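Long-range contacts in esterase (Thermotoga maritima, PDB 3DOH), which probably hydrolyses carboxylic esters, being a heat-stable esterase that joins an immunoglobulin-like N-terminal domain to an alpha/beta-hydrolase domain: residues Y275-A280 against A289-I294; H315-P320 against Y343-K348. One frame throughout, in Å; residues are numbered along the deposited sequence.

Contact 1 (Y275-A280 against A289-I294)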
loop_
_atom_site.group_PDB
_atom_site.type_symbol
_atom_site.label_atom_id
_atom_site.label_comp_id
_atom_site.label_asym_id
_atom_site.label_seq_id
_atom_site.Cartn_x
_atom_site.Cartn_y
_atom_site.Cartn_z
ATOM N N TYR A 275 -10.981 34.761 25.971
ATOM C CA TYR A 275 -11.075 36.207 26.317
ATOM C C TYR A 275 -12.193 36.456 27.303
ATOM O O TYR A 275 -12.008 37.175 28.289
ATOM C CB TYR A 275 -11.329 37.074 25.071
ATOM C CG TYR A 275 -10.137 37.237 24.170
ATOM C CD1 TYR A 275 -9.298 38.351 24.293
ATOM C CD2 TYR A 275 -9.847 36.300 23.188
ATOM C CE1 TYR A 275 -8.205 38.535 23.450
ATOM C CE2 TYR A 275 -8.756 36.470 22.347
ATOM C CZ TYR A 275 -7.940 37.602 22.494
ATOM O OH TYR A 275 -6.847 37.785 21.708
ATOM N N GLY A 276 -13.351 35.847 27.016
ATOM C CA GLY A 276 -14.520 35.912 27.890
ATOM C C GLY A 276 -14.216 35.507 29.316
ATOM O O GLY A 276 -14.611 36.210 30.271
ATOM N N THR A 277 -13.506 34.384 29.458
ATOM C CA THR A 277 -13.126 33.832 30.748
ATOM C C THR A 277 -12.181 34.792 31.439
ATOM O O THR A 277 -12.385 35.113 32.613
ATOM C CB THR A 277 -12.519 32.392 30.601
ATOM O OG1 THR A 277 -13.492 31.557 29.974
ATOM C CG2 THR A 277 -12.099 31.767 31.958
ATOM N N TRP A 278 -11.148 35.258 30.739
ATOM C CA TRP A 278 -10.177 36.165 31.384
ATOM C C TRP A 278 -10.896 37.409 31.880
ATOM O O TRP A 278 -10.587 37.888 32.979
ATOM C CB TRP A 278 -9.081 36.616 30.431
ATOM C CG TRP A 278 -8.011 35.634 30.229
ATOM C CD1 TRP A 278 -7.700 34.986 29.053
ATOM C CD2 TRP A 278 -7.050 35.175 31.213
ATOM N NE1 TRP A 278 -6.629 34.161 29.255
ATOM C CE2 TRP A 278 -6.205 34.251 30.563
ATOM C CE3 TRP A 278 -6.836 35.449 32.582
ATOM C CZ2 TRP A 278 -5.151 33.596 31.225
ATOM C CZ3 TRP A 278 -5.785 34.793 33.249
ATOM C CH2 TRP A 278 -4.955 33.882 32.566
ATOM N N THR A 279 -11.828 37.933 31.057
ATOM C CA THR A 279 -12.530 39.174 31.343
ATOM C C THR A 279 -13.443 38.990 32.549
ATOM O O THR A 279 -13.412 39.791 33.483
ATOM C CB THR A 279 -13.311 39.700 30.093
ATOM O OG1 THR A 279 -12.386 40.024 29.030
ATOM C CG2 THR A 279 -14.164 40.951 30.434
ATOM N N ALA A 280 -14.242 37.921 32.516
ATOM C CA ALA A 280 -15.121 37.525 33.633
ATOM C C ALA A 280 -14.455 37.473 34.996
ATOM O O ALA A 280 -14.965 38.024 35.964
ATOM C CB ALA A 280 -15.764 36.204 33.350
ATOM N N ALA A 289 -14.365 30.397 41.591
ATOM C CA ALA A 289 -13.409 29.595 42.371
ATOM C C ALA A 289 -12.111 29.232 41.577
ATOM O O ALA A 289 -11.028 29.136 42.165
ATOM C CB ALA A 289 -14.087 28.330 42.867
ATOM N N ALA A 290 -12.264 29.042 40.270
ATOM C CA ALA A 290 -11.158 28.675 39.398
ATOM C C ALA A 290 -11.577 28.772 37.933
ATOM O O ALA A 290 -12.750 28.610 37.599
ATOM C CB ALA A 290 -10.672 27.271 39.720
ATOM N N ALA A 291 -10.606 29.038 37.066
ATOM C CA ALA A 291 -10.865 29.325 35.673
ATOM C C ALA A 291 -9.954 28.474 34.796
ATOM O O ALA A 291 -8.806 28.220 35.172
ATOM C CB ALA A 291 -10.598 30.773 35.428
ATOM N N ILE A 292 -10.448 28.022 33.645
ATOM C CA ILE A 292 -9.598 27.453 32.583
ATOM C C ILE A 292 -9.868 28.232 31.282
ATOM O O ILE A 292 -10.796 27.900 30.521
ATOM C CB ILE A 292 -9.825 25.925 32.388
ATOM C CG1 ILE A 292 -9.634 25.187 33.713
ATOM C CG2 ILE A 292 -8.974 25.351 31.237
ATOM C CD1 ILE A 292 -10.194 23.729 33.713
ATOM N N PRO A 293 -9.097 29.297 31.038
ATOM C CA PRO A 293 -9.098 30.037 29.784
ATOM C C PRO A 293 -8.210 29.467 28.669
ATOM O O PRO A 293 -6.972 29.509 28.767
ATOM C CB PRO A 293 -8.566 31.391 30.202
ATOM C CG PRO A 293 -7.690 31.113 31.352
ATOM C CD PRO A 293 -8.233 29.919 32.045
ATOM N N ILE A 294 -8.857 29.006 27.600
ATOM C CA ILE A 294 -8.212 28.318 26.497
ATOM C C ILE A 294 -8.112 29.257 25.315
ATOM O O ILE A 294 -9.137 29.791 24.873
ATOM C CB ILE A 294 -9.013 27.054 26.093
ATOM C CG1 ILE A 294 -9.079 26.105 27.261
ATOM C CG2 ILE A 294 -8.353 26.325 24.927
ATOM C CD1 ILE A 294 -10.271 25.252 27.221
HETATM O O HOH W 1 -5.675 32.047 27.417
#

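Contact 2 (H315-P320 against Y343-K348). With SO4 (sulfate ion), chain D.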
loop_
_atom_site.group_PDB
_atom_site.type_symbol
_atom_site.label_atom_id
_atom_site.label_comp_id
_atom_site.label_asym_id
_atom_site.label_seq_id
_atom_site.Cartn_x
_atom_site.Cartn_y
_atom_site.Cartn_z
ATOM N N HIS A 315 -2.937 26.895 25.575
ATOM C CA HIS A 315 -2.785 27.576 24.288
ATOM C C HIS A 315 -1.832 26.707 23.465
ATOM O O HIS A 315 -1.032 25.970 24.021
ATOM C CB HIS A 315 -2.142 28.948 24.513
ATOM C CG HIS A 315 -2.586 30.005 23.548
ATOM N ND1 HIS A 315 -2.497 29.857 22.179
ATOM C CD2 HIS A 315 -3.078 31.248 23.760
ATOM C CE1 HIS A 315 -2.943 30.951 21.593
ATOM N NE2 HIS A 315 -3.283 31.815 22.532
ATOM N N ALA A 316 -1.893 26.774 22.144
ATOM C CA ALA A 316 -0.906 26.051 21.346
ATOM C C ALA A 316 0.045 27.076 20.804
ATOM O O ALA A 316 -0.389 28.143 20.322
ATOM C CB ALA A 316 -1.550 25.295 20.221
ATOM N N GLU A 317 1.338 26.730 20.868
ATOM C CA GLU A 317 2.433 27.584 20.402
ATOM C C GLU A 317 2.221 28.178 19.007
ATOM O O GLU A 317 2.505 29.360 18.771
ATOM C CB GLU A 317 3.718 26.787 20.408
ATOM C CG GLU A 317 4.933 27.647 20.134
ATOM C CD GLU A 317 5.182 27.847 18.649
ATOM O OE1 GLU A 317 4.588 27.122 17.823
ATOM O OE2 GLU A 317 5.959 28.739 18.297
ATOM N N ASP A 318 1.743 27.336 18.094
ATOM C CA ASP A 318 1.515 27.729 16.710
ATOM C C ASP A 318 0.067 28.042 16.390
ATOM O O ASP A 318 -0.330 27.828 15.251
ATOM C CB ASP A 318 1.988 26.627 15.745
ATOM C CG ASP A 318 1.515 25.256 16.148
ATOM O OD1 ASP A 318 0.852 25.099 17.201
ATOM O OD2 ASP A 318 1.825 24.311 15.429
ATOM N N ASP A 319 -0.730 28.507 17.367
ATOM C CA ASP A 319 -2.101 28.971 17.060
ATOM C C ASP A 319 -2.004 30.152 16.070
ATOM O O ASP A 319 -1.444 31.180 16.418
ATOM C CB ASP A 319 -2.866 29.360 18.341
ATOM C CG ASP A 319 -4.312 29.853 18.073
ATOM O OD1 ASP A 319 -4.662 30.280 16.947
ATOM O OD2 ASP A 319 -5.111 29.852 19.028
ATOM N N PRO A 320 -2.529 29.995 14.835
ATOM C CA PRO A 320 -2.432 31.047 13.832
ATOM C C PRO A 320 -3.558 32.094 13.898
ATOM O O PRO A 320 -3.533 33.074 13.140
ATOM C CB PRO A 320 -2.559 30.273 12.528
ATOM C CG PRO A 320 -3.513 29.189 12.853
ATOM C CD PRO A 320 -3.255 28.822 14.313
ATOM N N TYR A 343 0.045 26.282 33.471
ATOM C CA TYR A 343 0.189 26.582 32.070
ATOM C C TYR A 343 0.809 25.417 31.350
ATOM O O TYR A 343 1.968 25.050 31.603
ATOM C CB TYR A 343 1.061 27.823 31.849
ATOM C CG TYR A 343 1.096 28.283 30.423
ATOM C CD1 TYR A 343 -0.088 28.490 29.693
ATOM C CD2 TYR A 343 2.300 28.530 29.806
ATOM C CE1 TYR A 343 -0.042 28.902 28.362
ATOM C CE2 TYR A 343 2.367 28.961 28.498
ATOM C CZ TYR A 343 1.218 29.152 27.765
ATOM O OH TYR A 343 1.339 29.582 26.426
ATOM N N THR A 344 -0.003 24.852 30.459
ATOM C CA THR A 344 0.368 23.859 29.501
ATOM C C THR A 344 0.295 24.566 28.149
ATOM O O THR A 344 -0.777 25.031 27.769
ATOM C CB THR A 344 -0.683 22.752 29.535
ATOM O OG1 THR A 344 -0.770 22.247 30.864
ATOM C CG2 THR A 344 -0.328 21.620 28.590
ATOM N N GLU A 345 1.421 24.664 27.437
ATOM C CA GLU A 345 1.449 25.215 26.084
ATOM C C GLU A 345 1.866 24.145 25.113
ATOM O O GLU A 345 3.047 23.758 25.069
ATOM C CB GLU A 345 2.414 26.368 25.976
ATOM C CG GLU A 345 2.453 27.029 24.607
ATOM C CD GLU A 345 3.566 28.082 24.490
ATOM O OE1 GLU A 345 3.617 29.027 25.311
ATOM O OE2 GLU A 345 4.415 27.960 23.578
ATOM N N TYR A 346 0.895 23.677 24.338
ATOM C CA TYR A 346 1.109 22.694 23.292
ATOM C C TYR A 346 2.175 23.110 22.256
ATOM O O TYR A 346 2.003 24.109 21.545
ATOM C CB TYR A 346 -0.232 22.370 22.589
ATOM C CG TYR A 346 -1.307 21.854 23.524
ATOM C CD1 TYR A 346 -1.198 20.583 24.090
ATOM C CD2 TYR A 346 -2.425 22.633 23.844
ATOM C CE1 TYR A 346 -2.160 20.082 24.967
ATOM C CE2 TYR A 346 -3.417 22.149 24.719
ATOM C CZ TYR A 346 -3.266 20.859 25.274
ATOM O OH TYR A 346 -4.193 20.342 26.140
ATOM N N GLU A 347 3.263 22.330 22.198
ATOM C CA GLU A 347 4.358 22.514 21.231
ATOM C C GLU A 347 3.896 22.602 19.768
ATOM O O GLU A 347 2.981 21.874 19.347
ATOM C CB GLU A 347 5.318 21.332 21.282
ATOM C CG GLU A 347 6.235 21.245 22.447
ATOM C CD GLU A 347 7.151 19.996 22.313
ATOM O OE1 GLU A 347 6.641 18.868 22.570
ATOM O OE2 GLU A 347 8.366 20.144 21.932
ATOM N N LYS A 348 4.595 23.449 19.007
ATOM C CA LYS A 348 4.479 23.511 17.543
ATOM C C LYS A 348 4.434 22.128 16.954
ATOM O O LYS A 348 5.263 21.290 17.298
ATOM C CB LYS A 348 5.681 24.233 16.951
ATOM C CG LYS A 348 5.677 24.282 15.421
ATOM C CD LYS A 348 6.601 25.349 14.871
ATOM C CE LYS A 348 6.516 25.358 13.365
ATOM N NZ LYS A 348 5.310 26.090 12.932
HETATM S S SO4 D . 8.035 25.023 20.142
HETATM O O1 SO4 D . 8.799 24.353 21.233
HETATM O O2 SO4 D . 8.422 26.375 19.780
HETATM O O3 SO4 D . 6.610 25.009 20.494
HETATM O O4 SO4 D . 8.307 24.306 18.902
#

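Contact 1 (Y275-A280 against A289-I294)
The ring of Pro-293 lies over one face of the Trp-278 indole. Its CB stands 3.7 Å from the centroid of the five-membered ring and 21° off the ring normal, a CH-pi contact, while Pro-293 CG reaches Trp-278 CZ2 at 3.6 Å, offset toward the rim. Proline suits this place because its compact ring, held rigidly against the backbone, offers CB and CG to the indole face. At the indole edge, Trp-278 NE1 donates to an in-plane water 3.0 Å from it, which bridges to Pro-293 O. Beside this pair, Thr-277 CG2 is 3.9 Å from Ala-291 CB and also touches Pro-293 CB. A chi1 of -59° sets this methyl anti to the backbone N, which carries it to the strand, while OG1 bonds Gly-273 O within the helix. Ala-291 is small enough to let the helix come close. Farther out, Ile-311 and Val-313 of the next strand also pack against Trp-278. The axes of the two short segments approach to 7.3 Å with N-to-C directions 143° apart, roughly antiparallel, as in a beta-alpha-beta crossover; its first turn, from strand 264-270 into helix 272-283, carries the probable nucleophile elbow of an alpha/beta hydrolase.

Contact 2 (H315-P320 against Y343-K348)
Glu-317 and Lys-348 lie with the acid against the lysine's aliphatic stem: Glu-317 OE1 is 3.2 Å from Lys-348 CB but 5.1 Å from Lys-348 NZ, too far for a salt bridge. With CG anti to the backbone N (chi1 -172°) and the chain bent at chi2, Glu-317 turns its carboxylate toward Lys-348, while its CB and CG each lie 3.5 Å from Glu-345 OE2. The two acid planes are 35° apart and do not touch. An acid suits position Glu-345 because Arg-328 forms a salt bridge to its OE2 and Tyr-343 OH donates to its OE1. Shortening Glu-317 to an alanine would remove CG and the carboxylate, and would probably leave the Lys-348 stem without its neighbour and Glu-345 OE2 with CB alone to lean on. Asp-318 OD2, bonded to Gly-349 N, lies 3.5 Å from Lys-348 CA.

Nearer the backbone, Glu-317 N donates to Tyr-346 O at 2.8 Å with a nearly straight 166° bond, whereas the bond from Tyr-346 N to His-315 O is weak. Between them Ala-316 and Tyr-346 pair in parallel. On the sheet face bearing Glu-345, His-315 CB sets out, but its ring leads away and ND1 donates to Ala-316 O from above the carbonyl plane; Asp-319 N reaches that oxygen from the opposite side of the plane, closing a type I turn. Asp-319 OD2 is hydrogen-bonded to His-359 ND1, consistent with a Ser-His-Asp triad. A sulfate, probably from the crystallisation liquor, is hydrogen-bonded to Lys-348 N and to Arg-207 of the second subunit, beside Glu-317. Helix 325-336 packs on Tyr-343 and His-315, while Tyr-346 OH bonds Thr-365 of helix 362-366, so helices flank both faces where strands 311-316 and 341-346 pair.

How the contacts relate
Along the chain the two contacts come in series, contact 1 closing before contact 2 opens, so neither loop encloses or crosses the other. After strand 264-270, helix 272-283 runs back over the sheet and contact 1 brings it against strand 290-294, closing a loop of only eight residues. The chain then enters strand 311-316, the neighbour of 290-294 in the sheet. Contact 2 spans a longer excursion of 22 residues through helix 325-336, ending at strand 341-346, the outermost on that side within this chain. Thus one contact ties a helix to the sheet and the other ties strand to strand, also holding the turn that carries Asp-319. The centres of contact 1 and contact 2 are about 17 Å apart.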